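PDB 6GNE: probable starch synthase 4, chloroplastic/amyloplastic from Arabidopsis thaliana, which belongs to the starch synthase family of plastids and has the two-domain GT-B glycosyltransferase architecture, with adenosine-5'-diphosphate and glycans bound in this structure. Local coordinates for residues Thr173-Glu178 and Thr227-Thr232; Leu389-Ser394 and Ile412-Lys417; Ile395-Gly400 and Gly419-Ser424. One frame throughout, in Å; residues are numbered along the deposited sequence.

Contact 1 of 3, residues Thr173-Glu178 and Thr227-Thr232. With AC1 (4,6-dideoxy-4-{[(1S,4R,5S,6S)-4,5,6-trihydroxy-3-(hydroxymethyl)cyclohex-2-en-1-yl]amino}-alpha-D-glucopyranose), chain C.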
loop_
_atom_site.group_PDB
_atom_site.type_symbol
_atom_site.label_atom_id
_atom_site.label_comp_id
_atom_site.label_asym_id
_atom_site.label_seq_id
_atom_site.Cartn_x
_atom_site.Cartn_y
_atom_site.Cartn_z
ATOM N N THR A 173 10.307 -1.957 6.563
ATOM C CA THR A 173 9.848 -1.151 5.438
ATOM C C THR A 173 8.894 -0.068 5.988
ATOM O O THR A 173 7.934 -0.405 6.678
ATOM C CB THR A 173 9.183 -2.031 4.375
ATOM O OG1 THR A 173 10.144 -2.939 3.842
ATOM C CG2 THR A 173 8.590 -1.192 3.229
ATOM N N CYS A 174 9.194 1.214 5.728
ATOM C CA CYS A 174 8.188 2.295 5.911
ATOM C C CYS A 174 7.561 2.643 4.576
ATOM O O CYS A 174 8.271 3.081 3.635
ATOM C CB CYS A 174 8.772 3.563 6.556
ATOM S SG CYS A 174 7.464 4.716 7.071
ATOM N N HIS A 175 6.249 2.427 4.510
ATOM C CA HIS A 175 5.439 2.653 3.306
ATOM C C HIS A 175 4.866 4.104 3.232
ATOM O O HIS A 175 4.329 4.531 2.183
ATOM C CB HIS A 175 4.265 1.681 3.272
ATOM C CG HIS A 175 4.647 0.239 3.222
ATOM N ND1 HIS A 175 4.400 -0.547 2.121
ATOM C CD2 HIS A 175 5.179 -0.579 4.157
ATOM C CE1 HIS A 175 4.802 -1.777 2.367
ATOM N NE2 HIS A 175 5.288 -1.820 3.592
ATOM N N ASN A 176 4.934 4.836 4.342
ATOM C CA ASN A 176 4.632 6.270 4.367
ATOM C C ASN A 176 5.207 6.899 5.626
ATOM O O ASN A 176 4.689 6.678 6.720
ATOM C CB ASN A 176 3.097 6.513 4.279
ATOM C CG ASN A 176 2.723 7.995 4.181
ATOM O OD1 ASN A 176 3.578 8.859 4.231
ATOM N ND2 ASN A 176 1.440 8.283 4.046
ATOM N N PHE A 177 6.259 7.701 5.465
ATOM C CA PHE A 177 6.938 8.352 6.618
ATOM C C PHE A 177 6.117 9.457 7.276
ATOM O O PHE A 177 6.523 10.027 8.262
ATOM C CB PHE A 177 8.304 8.905 6.221
ATOM C CG PHE A 177 9.367 7.857 6.048
ATOM C CD1 PHE A 177 10.065 7.369 7.128
ATOM C CD2 PHE A 177 9.699 7.382 4.783
ATOM C CE1 PHE A 177 11.049 6.412 6.964
ATOM C CE2 PHE A 177 10.704 6.450 4.607
ATOM C CZ PHE A 177 11.380 5.952 5.699
ATOM N N GLU A 178 4.978 9.795 6.712
ATOM C CA GLU A 178 4.018 10.620 7.413
ATOM C C GLU A 178 3.566 9.989 8.711
ATOM O O GLU A 178 3.350 10.681 9.678
ATOM C CB GLU A 178 2.818 10.875 6.514
ATOM C CG GLU A 178 1.850 11.924 7.057
ATOM C CD GLU A 178 0.528 11.968 6.307
ATOM O OE1 GLU A 178 0.289 11.041 5.427
ATOM O OE2 GLU A 178 -0.210 12.973 6.620
ATOM N N THR A 227 13.978 -0.180 4.279
ATOM C CA THR A 227 13.545 0.250 2.927
ATOM C C THR A 227 12.325 1.137 2.951
ATOM O O THR A 227 11.595 1.206 3.936
ATOM C CB THR A 227 13.272 -0.929 1.947
ATOM O OG1 THR A 227 11.954 -1.465 2.149
ATOM C CG2 THR A 227 14.317 -2.029 2.110
ATOM N N THR A 228 12.146 1.843 1.837
ATOM C CA THR A 228 10.872 2.435 1.490
ATOM C C THR A 228 10.541 2.074 0.050
ATOM O O THR A 228 11.303 1.388 -0.632
ATOM C CB THR A 228 10.803 3.940 1.772
ATOM O OG1 THR A 228 9.456 4.371 1.621
ATOM C CG2 THR A 228 11.701 4.733 0.849
ATOM N N VAL A 229 9.406 2.557 -0.403
ATOM C CA VAL A 229 8.704 1.914 -1.490
ATOM C C VAL A 229 8.912 2.541 -2.903
ATOM O O VAL A 229 8.258 2.088 -3.880
ATOM C CB VAL A 229 7.219 1.746 -1.110
ATOM C CG1 VAL A 229 7.129 0.739 0.042
ATOM C CG2 VAL A 229 6.585 3.084 -0.710
ATOM N N SER A 230 9.841 3.509 -3.026
ATOM C CA SER A 230 10.341 3.908 -4.357
ATOM C C SER A 230 11.653 4.659 -4.263
ATOM O O SER A 230 11.874 5.355 -3.297
ATOM C CB SER A 230 9.314 4.780 -5.105
ATOM O OG SER A 230 9.194 6.060 -4.501
ATOM N N PRO A 231 12.525 4.532 -5.268
ATOM C CA PRO A 231 13.789 5.320 -5.240
ATOM C C PRO A 231 13.590 6.858 -5.073
ATOM O O PRO A 231 14.295 7.493 -4.273
ATOM C CB PRO A 231 14.433 5.019 -6.609
ATOM C CG PRO A 231 13.815 3.744 -7.084
ATOM C CD PRO A 231 12.471 3.604 -6.420
ATOM N N THR A 232 12.633 7.438 -5.795
ATOM C CA THR A 232 12.383 8.886 -5.711
ATOM C C THR A 232 11.879 9.304 -4.320
ATOM O O THR A 232 12.379 10.278 -3.742
ATOM C CB THR A 232 11.416 9.371 -6.819
ATOM O OG1 THR A 232 12.013 9.160 -8.108
ATOM C CG2 THR A 232 11.069 10.860 -6.657
HETATM C C1 AC1 C . -1.561 2.917 6.296
HETATM O O2 AC1 C . 0.714 3.058 7.124
HETATM C C2 AC1 C . -0.075 2.763 5.959
HETATM C C4A AC1 C . 2.263 3.144 -1.016
HETATM C C3 AC1 C . 0.320 3.620 4.746
HETATM O O3 AC1 C . 1.700 3.360 4.477
HETATM C C4 AC1 C . -0.580 3.282 3.553
HETATM N N4A AC1 C . -0.243 3.989 2.305
HETATM C C5 AC1 C . -2.013 3.564 4.014
HETATM O O5 AC1 C . -2.337 2.711 5.114
HETATM C C6 AC1 C . -3.059 3.275 2.952
HETATM C C1B AC1 C . 1.035 3.855 1.593
HETATM C C2B AC1 C . 1.262 4.919 0.489
HETATM O O2B AC1 C . 0.297 5.989 0.517
HETATM C C3B AC1 C . 1.350 4.357 -0.925
HETATM O O3B AC1 C . 1.967 5.362 -1.725
HETATM O O4 AC1 C . 2.215 2.623 -2.345
HETATM C C5B AC1 C . 1.902 2.103 0.001
HETATM C C7B AC1 C . 1.294 2.428 1.147
HETATM C C6B AC1 C . 2.287 0.662 -0.236
HETATM O O6B AC1 C . 3.712 0.520 -0.295
#
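Where two parallel strands run out, a side chain takes over a bond that backbone would normally make: the hydroxyl of Thr-228 donates a hydrogen bond to the carbonyl of Cys-174, OG1 to O 2.7 Å, arriving almost in line with the C=O bond. Val-229 N, the usual donor in a parallel pairing, stands too far from that oxygen to bond it. Threonine suits the place because OG1, set opposite its own backbone N (chi1 -170°), reaches across the gap as the strands separate. One step earlier the pairing is regular, with Cys-174 N bonded to Thr-227 O at 3.0 Å.

On the face carrying Thr-173 and Thr-227, the two hydroxyls join OG1 to OG1 at 2.9 Å. Each has a further partner, His-143 for Thr-173 and Tyr-490 for Thr-227, so these buried hydroxyls form part of a longer polar chain. On the face of Thr-228, the CE2 corner of the Phe-177 ring meets Thr-228 CB at 3.8 Å, while Cys-174 CB lies over one face of the ring.

Past the strand end, His-175 turns its imidazole edge to AC1: ND1 donates to O6B at 2.7 Å in the ring plane, nearly straight at 163°. Its NE2 is bonded to His-145, and Thr-173 CG2 covers one ring face, so the ring is held from several sides. The side chain of Val-229 crosses that of His-175 at about a right angle, its CG1 methyl 3.7 Å from His-175 ND1 and also touching AC1 O6B, an apolar wall beside the polar bond. Ligand-binding loops leaving the C-terminal ends of parallel strands, as here in the N-terminal domain, are characteristic of the Rossmann-like halves of a GT-B fold, where they line the interdomain cleft.

Contact 2 of 3, residues Leu389-Ser394 and Ile412-Lys417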
loop_
_atom_site.group_PDB
_atom_site.type_symbol
_atom_site.label_atom_id
_atom_site.label_comp_id
_atom_site.label_asym_id
_atom_site.label_seq_id
_atom_site.Cartn_x
_atom_site.Cartn_y
_atom_site.Cartn_z
ATOM N N LEU A 389 -8.721 6.271 -19.146
ATOM C CA LEU A 389 -7.780 7.121 -18.463
ATOM C C LEU A 389 -7.968 6.947 -16.958
ATOM O O LEU A 389 -9.073 6.671 -16.482
ATOM C CB LEU A 389 -8.049 8.577 -18.858
ATOM C CG LEU A 389 -7.756 8.973 -20.308
ATOM C CD1 LEU A 389 -8.286 10.337 -20.669
ATOM C CD2 LEU A 389 -6.261 8.981 -20.513
ATOM N N PHE A 390 -6.882 7.155 -16.226
ATOM C CA PHE A 390 -6.850 6.979 -14.777
ATOM C C PHE A 390 -6.007 8.074 -14.133
ATOM O O PHE A 390 -4.838 8.246 -14.500
ATOM C CB PHE A 390 -6.279 5.601 -14.417
ATOM C CG PHE A 390 -6.450 5.261 -12.971
ATOM C CD1 PHE A 390 -5.508 5.668 -12.028
ATOM C CD2 PHE A 390 -7.595 4.599 -12.532
ATOM C CE1 PHE A 390 -5.676 5.413 -10.687
ATOM C CE2 PHE A 390 -7.769 4.307 -11.174
ATOM C CZ PHE A 390 -6.806 4.721 -10.252
ATOM N N ILE A 391 -6.571 8.783 -13.153
ATOM C CA ILE A 391 -5.872 9.952 -12.586
ATOM C C ILE A 391 -5.284 9.714 -11.190
ATOM O O ILE A 391 -5.953 9.149 -10.337
ATOM C CB ILE A 391 -6.759 11.218 -12.577
ATOM C CG1 ILE A 391 -8.050 11.034 -11.768
ATOM C CG2 ILE A 391 -7.072 11.651 -13.998
ATOM C CD1 ILE A 391 -8.521 12.342 -11.154
ATOM N N ILE A 392 -4.056 10.171 -10.981
ATOM C CA ILE A 392 -3.361 10.086 -9.686
ATOM C C ILE A 392 -2.652 11.442 -9.486
ATOM O O ILE A 392 -1.431 11.587 -9.671
ATOM C CB ILE A 392 -2.297 8.917 -9.576
ATOM C CG1 ILE A 392 -2.586 7.767 -10.538
ATOM C CG2 ILE A 392 -2.198 8.365 -8.153
ATOM C CD1 ILE A 392 -2.251 8.041 -11.991
ATOM N N PRO A 393 -3.403 12.454 -9.115
ATOM C CA PRO A 393 -2.807 13.772 -9.003
ATOM C C PRO A 393 -2.306 14.067 -7.585
ATOM O O PRO A 393 -2.685 15.094 -6.985
ATOM C CB PRO A 393 -3.975 14.666 -9.390
ATOM C CG PRO A 393 -5.102 13.978 -8.737
ATOM C CD PRO A 393 -4.854 12.522 -9.017
ATOM N N SER A 394 -1.455 13.182 -7.059
ATOM C CA SER A 394 -1.101 13.188 -5.626
ATOM C C SER A 394 -0.224 14.378 -5.230
ATOM O O SER A 394 0.638 14.815 -6.000
ATOM C CB SER A 394 -0.414 11.871 -5.243
ATOM O OG SER A 394 -1.190 10.748 -5.634
ATOM N N ILE A 412 -4.747 4.379 -19.195
ATOM C CA ILE A 412 -3.542 5.228 -19.287
ATOM C C ILE A 412 -3.498 6.301 -18.220
ATOM O O ILE A 412 -4.435 7.063 -18.096
ATOM C CB ILE A 412 -3.453 5.892 -20.657
ATOM C CG1 ILE A 412 -3.453 4.809 -21.761
ATOM C CG2 ILE A 412 -2.215 6.771 -20.755
ATOM C CD1 ILE A 412 -2.389 3.723 -21.603
ATOM N N PRO A 413 -2.417 6.354 -17.430
ATOM C CA PRO A 413 -2.419 7.197 -16.256
ATOM C C PRO A 413 -2.117 8.653 -16.539
ATOM O O PRO A 413 -1.386 8.984 -17.474
ATOM C CB PRO A 413 -1.305 6.606 -15.369
ATOM C CG PRO A 413 -0.388 5.972 -16.320
ATOM C CD PRO A 413 -1.251 5.458 -17.427
ATOM N N ILE A 414 -2.687 9.496 -15.701
ATOM C CA ILE A 414 -2.381 10.900 -15.642
ATOM C C ILE A 414 -1.977 11.161 -14.191
ATOM O O ILE A 414 -2.801 11.045 -13.282
ATOM C CB ILE A 414 -3.605 11.784 -16.008
ATOM C CG1 ILE A 414 -4.184 11.366 -17.381
ATOM C CG2 ILE A 414 -3.248 13.277 -15.902
ATOM C CD1 ILE A 414 -5.431 12.112 -17.762
ATOM N N ALA A 415 -0.716 11.549 -13.997
ATOM C CA ALA A 415 -0.093 11.522 -12.697
ATOM C C ALA A 415 0.747 12.751 -12.443
ATOM O O ALA A 415 1.396 13.269 -13.353
ATOM C CB ALA A 415 0.786 10.284 -12.587
ATOM N N ARG A 416 0.796 13.176 -11.185
ATOM C CA ARG A 416 1.732 14.210 -10.798
ATOM C C ARG A 416 3.132 13.619 -10.581
ATOM O O ARG A 416 3.248 12.513 -10.091
ATOM C CB ARG A 416 1.248 14.973 -9.573
ATOM C CG ARG A 416 1.839 16.394 -9.516
ATOM C CD ARG A 416 1.354 17.192 -8.324
ATOM N NE ARG A 416 2.138 16.858 -7.146
ATOM C CZ ARG A 416 3.293 17.407 -6.814
ATOM N NH1 ARG A 416 3.884 17.008 -5.706
ATOM N NH2 ARG A 416 3.855 18.339 -7.556
ATOM N N LYS A 417 4.171 14.338 -11.004
ATOM C CA LYS A 417 5.553 13.867 -10.897
ATOM C C LYS A 417 6.054 13.997 -9.469
ATOM O O LYS A 417 6.597 15.030 -9.074
ATOM C CB LYS A 417 6.489 14.644 -11.811
ATOM C CG LYS A 417 6.487 14.136 -13.217
ATOM C CD LYS A 417 7.020 15.178 -14.201
ATOM C CE LYS A 417 8.497 15.006 -14.521
ATOM N NZ LYS A 417 8.842 15.967 -15.624
#
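Ile-392 pushes its CD1 methyl into the dip between two neighbours on the adjoining strand, 3.8 Å from Pro-413 CB and 3.8 Å from Ala-415 CB. The small alanine leaves room for that methyl, and the proline ring runs beside the isoleucine, pointing the same way. Helix 402-408 covers this face, with Gln-403 against Ile-392 and Met-407 against Pro-413.

The opposite face interlocks through branched chains. Ile-414 is the most deeply covered residue: its CB nests against Ile-391 CG2 at 4.0 Å, while its extended CG1 arm (chi2 176°) brings CD1 to 4.2 Å from Leu-389 CD2. That leucine methyl also rests on Ile-412 CB, filling the notch between the two isoleucines. Helix 448-464 closes over them, placing Ala-454, Leu-455 and Ala-458 on Ile-414 and Phe-459 on Leu-389.

Beneath the side chains, four backbone hydrogen bonds hold the parallel strands in register, the straightest from Ile-392 N to Ile-414 O (168°). Pro-413 costs none of them, since the donors facing this neighbour are Ile-414 N and Arg-416 N. Past the end of strand 389-392, where Pro-393 centres an inverse gamma turn, Arg-416, the last residue of its strand, extends the pairing: its chain bends at chi3 (83°) so that NE donates to Ser-394 O at 2.8 Å, with the oxygen in the guanidinium plane. NH1 reaches Ile-395 O and NH2 reaches Gln-444 O, so one flat group ties together three backbone carbonyls. Strand 389-392, helix 402-408 and strand 412-416 form a beta-alpha-beta unit of the parallel, Rossmann-like sheet in the C-terminal GT-B domain.

Contact 3 of 3, residues Ile395-Gly400 and Gly419-Ser424. With AC1 (4,6-dideoxy-4-{[(1S,4R,5S,6S)-4,5,6-trihydroxy-3-(hydroxymethyl)cyclohex-2-en-1-yl]amino}-alpha-D-glucopyranose), chain C; ADP (adenosine-5'-diphosphate), chain F.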
loop_
_atom_site.group_PDB
_atom_site.type_symbol
_atom_site.label_atom_id
_atom_site.label_comp_id
_atom_site.label_asym_id
_atom_site.label_seq_id
_atom_site.Cartn_x
_atom_site.Cartn_y
_atom_site.Cartn_z
ATOM N N ILE A 395 -0.461 14.901 -4.027
ATOM C CA ILE A 395 0.427 15.918 -3.447
ATOM C C ILE A 395 1.782 15.267 -3.150
ATOM O O ILE A 395 2.822 15.831 -3.438
ATOM C CB ILE A 395 -0.192 16.564 -2.178
ATOM C CG1 ILE A 395 -1.562 17.216 -2.502
ATOM C CG2 ILE A 395 0.747 17.596 -1.555
ATOM C CD1 ILE A 395 -1.560 18.170 -3.681
ATOM N N PHE A 396 1.752 14.060 -2.589
ATOM C CA PHE A 396 2.944 13.187 -2.469
ATOM C C PHE A 396 2.510 11.715 -2.534
ATOM O O PHE A 396 1.381 11.393 -2.266
ATOM C CB PHE A 396 3.751 13.487 -1.173
ATOM C CG PHE A 396 3.082 12.992 0.093
ATOM C CD1 PHE A 396 2.123 13.773 0.749
ATOM C CD2 PHE A 396 3.401 11.730 0.624
ATOM C CE1 PHE A 396 1.498 13.328 1.903
ATOM C CE2 PHE A 396 2.786 11.279 1.784
ATOM C CZ PHE A 396 1.833 12.085 2.423
ATOM N N GLU A 397 3.417 10.832 -2.893
ATOM C CA GLU A 397 3.050 9.461 -3.122
ATOM C C GLU A 397 4.300 8.556 -2.968
ATOM O O GLU A 397 5.112 8.436 -3.895
ATOM C CB GLU A 397 2.409 9.315 -4.505
ATOM C CG GLU A 397 1.642 8.025 -4.709
ATOM C CD GLU A 397 0.388 7.929 -3.863
ATOM O OE1 GLU A 397 0.336 7.059 -3.006
ATOM O OE2 GLU A 397 -0.561 8.713 -4.038
ATOM N N PRO A 398 4.453 7.921 -1.784
ATOM C CA PRO A 398 5.555 7.021 -1.506
ATOM C C PRO A 398 5.812 6.021 -2.612
ATOM O O PRO A 398 6.950 5.834 -3.025
ATOM C CB PRO A 398 5.097 6.318 -0.231
ATOM C CG PRO A 398 4.282 7.346 0.493
ATOM C CD PRO A 398 3.591 8.117 -0.597
ATOM N N CYS A 399 4.737 5.386 -3.082
ATOM C CA CYS A 399 4.805 4.583 -4.286
ATOM C C CYS A 399 3.558 4.750 -5.156
ATOM O O CYS A 399 3.625 5.271 -6.267
ATOM C CB CYS A 399 5.029 3.127 -3.981
ATOM S SG CYS A 399 5.203 2.119 -5.483
ATOM N N GLY A 400 2.430 4.288 -4.650
ATOM C CA GLY A 400 1.223 4.184 -5.437
ATOM C C GLY A 400 1.234 2.904 -6.261
ATOM O O GLY A 400 2.213 2.574 -6.940
ATOM N N GLY A 419 7.296 11.365 -5.956
ATOM C CA GLY A 419 7.539 10.039 -5.343
ATOM C C GLY A 419 7.523 8.898 -6.332
ATOM O O GLY A 419 8.123 8.978 -7.371
ATOM N N GLY A 420 6.794 7.850 -6.030
ATOM C CA GLY A 420 6.767 6.678 -6.884
ATOM C C GLY A 420 6.212 6.889 -8.264
ATOM O O GLY A 420 6.549 6.134 -9.194
ATOM N N LEU A 421 5.365 7.904 -8.414
ATOM C CA LEU A 421 4.726 8.190 -9.691
ATOM C C LEU A 421 5.796 8.644 -10.658
ATOM O O LEU A 421 5.765 8.322 -11.831
ATOM C CB LEU A 421 3.614 9.255 -9.523
ATOM C CG LEU A 421 2.494 8.867 -8.557
ATOM C CD1 LEU A 421 1.530 10.002 -8.325
ATOM C CD2 LEU A 421 1.731 7.647 -9.064
ATOM N N ASN A 422 6.776 9.346 -10.136
ATOM C CA ASN A 422 7.931 9.773 -10.919
ATOM C C ASN A 422 8.820 8.620 -11.433
ATOM O O ASN A 422 9.545 8.778 -12.390
ATOM C CB ASN A 422 8.741 10.708 -10.023
ATOM C CG ASN A 422 9.707 11.529 -10.780
ATOM O OD1 ASN A 422 9.339 12.276 -11.697
ATOM N ND2 ASN A 422 10.973 11.407 -10.392
ATOM N N ASP A 423 8.756 7.483 -10.768
ATOM C CA ASP A 423 9.470 6.256 -11.115
ATOM C C ASP A 423 8.665 5.266 -11.937
ATOM O O ASP A 423 9.265 4.306 -12.429
ATOM C CB ASP A 423 9.909 5.521 -9.833
ATOM C CG ASP A 423 10.906 6.319 -9.001
ATOM O OD1 ASP A 423 11.773 6.961 -9.570
ATOM O OD2 ASP A 423 10.846 6.292 -7.776
ATOM N N SER A 424 7.351 5.472 -12.098
ATOM C CA SER A 424 6.510 4.559 -12.886
ATOM C C SER A 424 5.672 5.182 -14.037
ATOM O O SER A 424 5.144 4.451 -14.880
ATOM C CB SER A 424 5.562 3.866 -11.918
ATOM O OG SER A 424 4.865 4.825 -11.143
HETATM C C1 AC1 C . -1.561 2.917 6.296
HETATM O O2 AC1 C . 0.714 3.058 7.124
HETATM C C2 AC1 C . -0.075 2.763 5.959
HETATM C C4A AC1 C . 2.263 3.144 -1.016
HETATM C C3 AC1 C . 0.320 3.620 4.746
HETATM O O3 AC1 C . 1.700 3.360 4.477
HETATM C C4 AC1 C . -0.580 3.282 3.553
HETATM N N4A AC1 C . -0.243 3.989 2.305
HETATM C C5 AC1 C . -2.013 3.564 4.014
HETATM O O5 AC1 C . -2.337 2.711 5.114
HETATM C C6 AC1 C . -3.059 3.275 2.952
HETATM C C1B AC1 C . 1.035 3.855 1.593
HETATM C C2B AC1 C . 1.262 4.919 0.489
HETATM O O2B AC1 C . 0.297 5.989 0.517
HETATM C C3B AC1 C . 1.350 4.357 -0.925
HETATM O O3B AC1 C . 1.967 5.362 -1.725
HETATM O O4 AC1 C . 2.215 2.623 -2.345
HETATM C C5B AC1 C . 1.902 2.103 0.001
HETATM C C7B AC1 C . 1.294 2.428 1.147
HETATM C C6B AC1 C . 2.287 0.662 -0.236
HETATM O O6B AC1 C . 3.712 0.520 -0.295
HETATM P PB ADP F . -2.616 3.979 -0.604
HETATM O O1B ADP F . -1.735 2.927 -0.000
HETATM O O2B ADP F . -4.097 3.790 -0.440
HETATM O O3B ADP F . -2.186 5.361 -0.167
HETATM P PA ADP F . -1.836 2.670 -3.053
HETATM O O1A ADP F . -1.959 3.083 -4.491
HETATM O O2A ADP F . -0.452 2.249 -2.628
HETATM O O3A ADP F . -2.388 3.915 -2.195
HETATM O "O5'" ADP F . -2.830 1.458 -2.705
HETATM C "C5'" ADP F . -4.241 1.546 -2.912
HETATM C "C4'" ADP F . -4.948 0.183 -3.031
HETATM O "O4'" ADP F . -6.255 0.261 -2.444
HETATM C "C3'" ADP F . -5.210 -0.236 -4.463
HETATM O "O3'" ADP F . -5.295 -1.650 -4.512
HETATM C "C2'" ADP F . -6.570 0.341 -4.758
HETATM O "O2'" ADP F . -7.242 -0.337 -5.805
HETATM C "C1'" ADP F . -7.261 0.121 -3.446
HETATM N N9 ADP F . -8.334 1.100 -3.161
HETATM C C8 ADP F . -8.189 2.360 -2.734
HETATM N N7 ADP F . -9.397 2.934 -2.534
HETATM C C5 ADP F . -10.342 2.029 -2.834
HETATM C C6 ADP F . -11.837 1.978 -2.853
HETATM N N6 ADP F . -12.563 3.069 -2.501
HETATM N N1 ADP F . -12.420 0.807 -3.239
HETATM C C2 ADP F . -11.670 -0.264 -3.608
HETATM N N3 ADP F . -10.327 -0.268 -3.616
HETATM C C4 ADP F . -9.627 0.824 -3.250
#
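Glu-397 and Gly-420 are joined through their backbones: Gly-420 N donates to Glu-397 O at 2.8 Å, an almost straight bond (160°) that fixes the loop against the short, weakly bonded helix 419-424. Having no side chain, Gly-420 can come up to the loop until its CA is 3.9 Å from the CA of Cys-399, with the Cys-399 carbonyl oxygen facing it. Gly-419, whose positive phi (48°) is easily adopted by a glycine, likewise sets its CA against Glu-397 O. Behind Gly-420, its own carbonyl takes up Asp-423 N and Ser-424 OG from opposite faces, bracing the turn.

Leu-421 supplies the apolar side of the contact. Its CD1 methyl lies 4.0 Å from Glu-397 CB and its CG 4.0 Å from Glu-397 CG, so the leucine supports the aliphatic stem of the glutamate. With CG opposite the backbone N and the chain bent at chi2 (68°), that stem swings the carboxylate to AC1, and OE1 accepts from O3B at 2.7 Å. Lys-322 forms a salt bridge to the same oxygen, while OE2 is bonded to Ser-394; glutamate thus combines an apolar stem with a head held at both oxygens.

The chain just beyond Glu-397 completes the grip. Cys-399 N donates to AC1 O3B at 3.1 Å, and Gly-400 N to AC1 O4 at 2.9 Å, while Gly-400 CA lies close to ADP O1A. Backbone amides and a carboxylate gathered on one ring, next to a diphosphate, form the ligand site that the C-terminal domain presents to the GT-B cleft.

In the fold
From the N terminus, contact 1 comes first, bringing 227-232 back beside 173-178 and closing a loop of about fifty residues in the N-terminal domain before the others begin. Contacts 2 and 3 then cross: 389-394 and 395-400 run on directly, and their partners 412-417 and 419-424 follow in the same order, so the beta-alpha-beta pairing and the loop-to-helix contact share one excursion through helix 402-408. Contacts 1 and 3 meet across the halves of the fold, for Pro-398 O bonds Ser-230 OG and Asp-423 OD1 bonds Thr-232 OG1. Both touch AC1, while contact 2 lies farther from this meeting, its centre about 20 Å from that of contact 1.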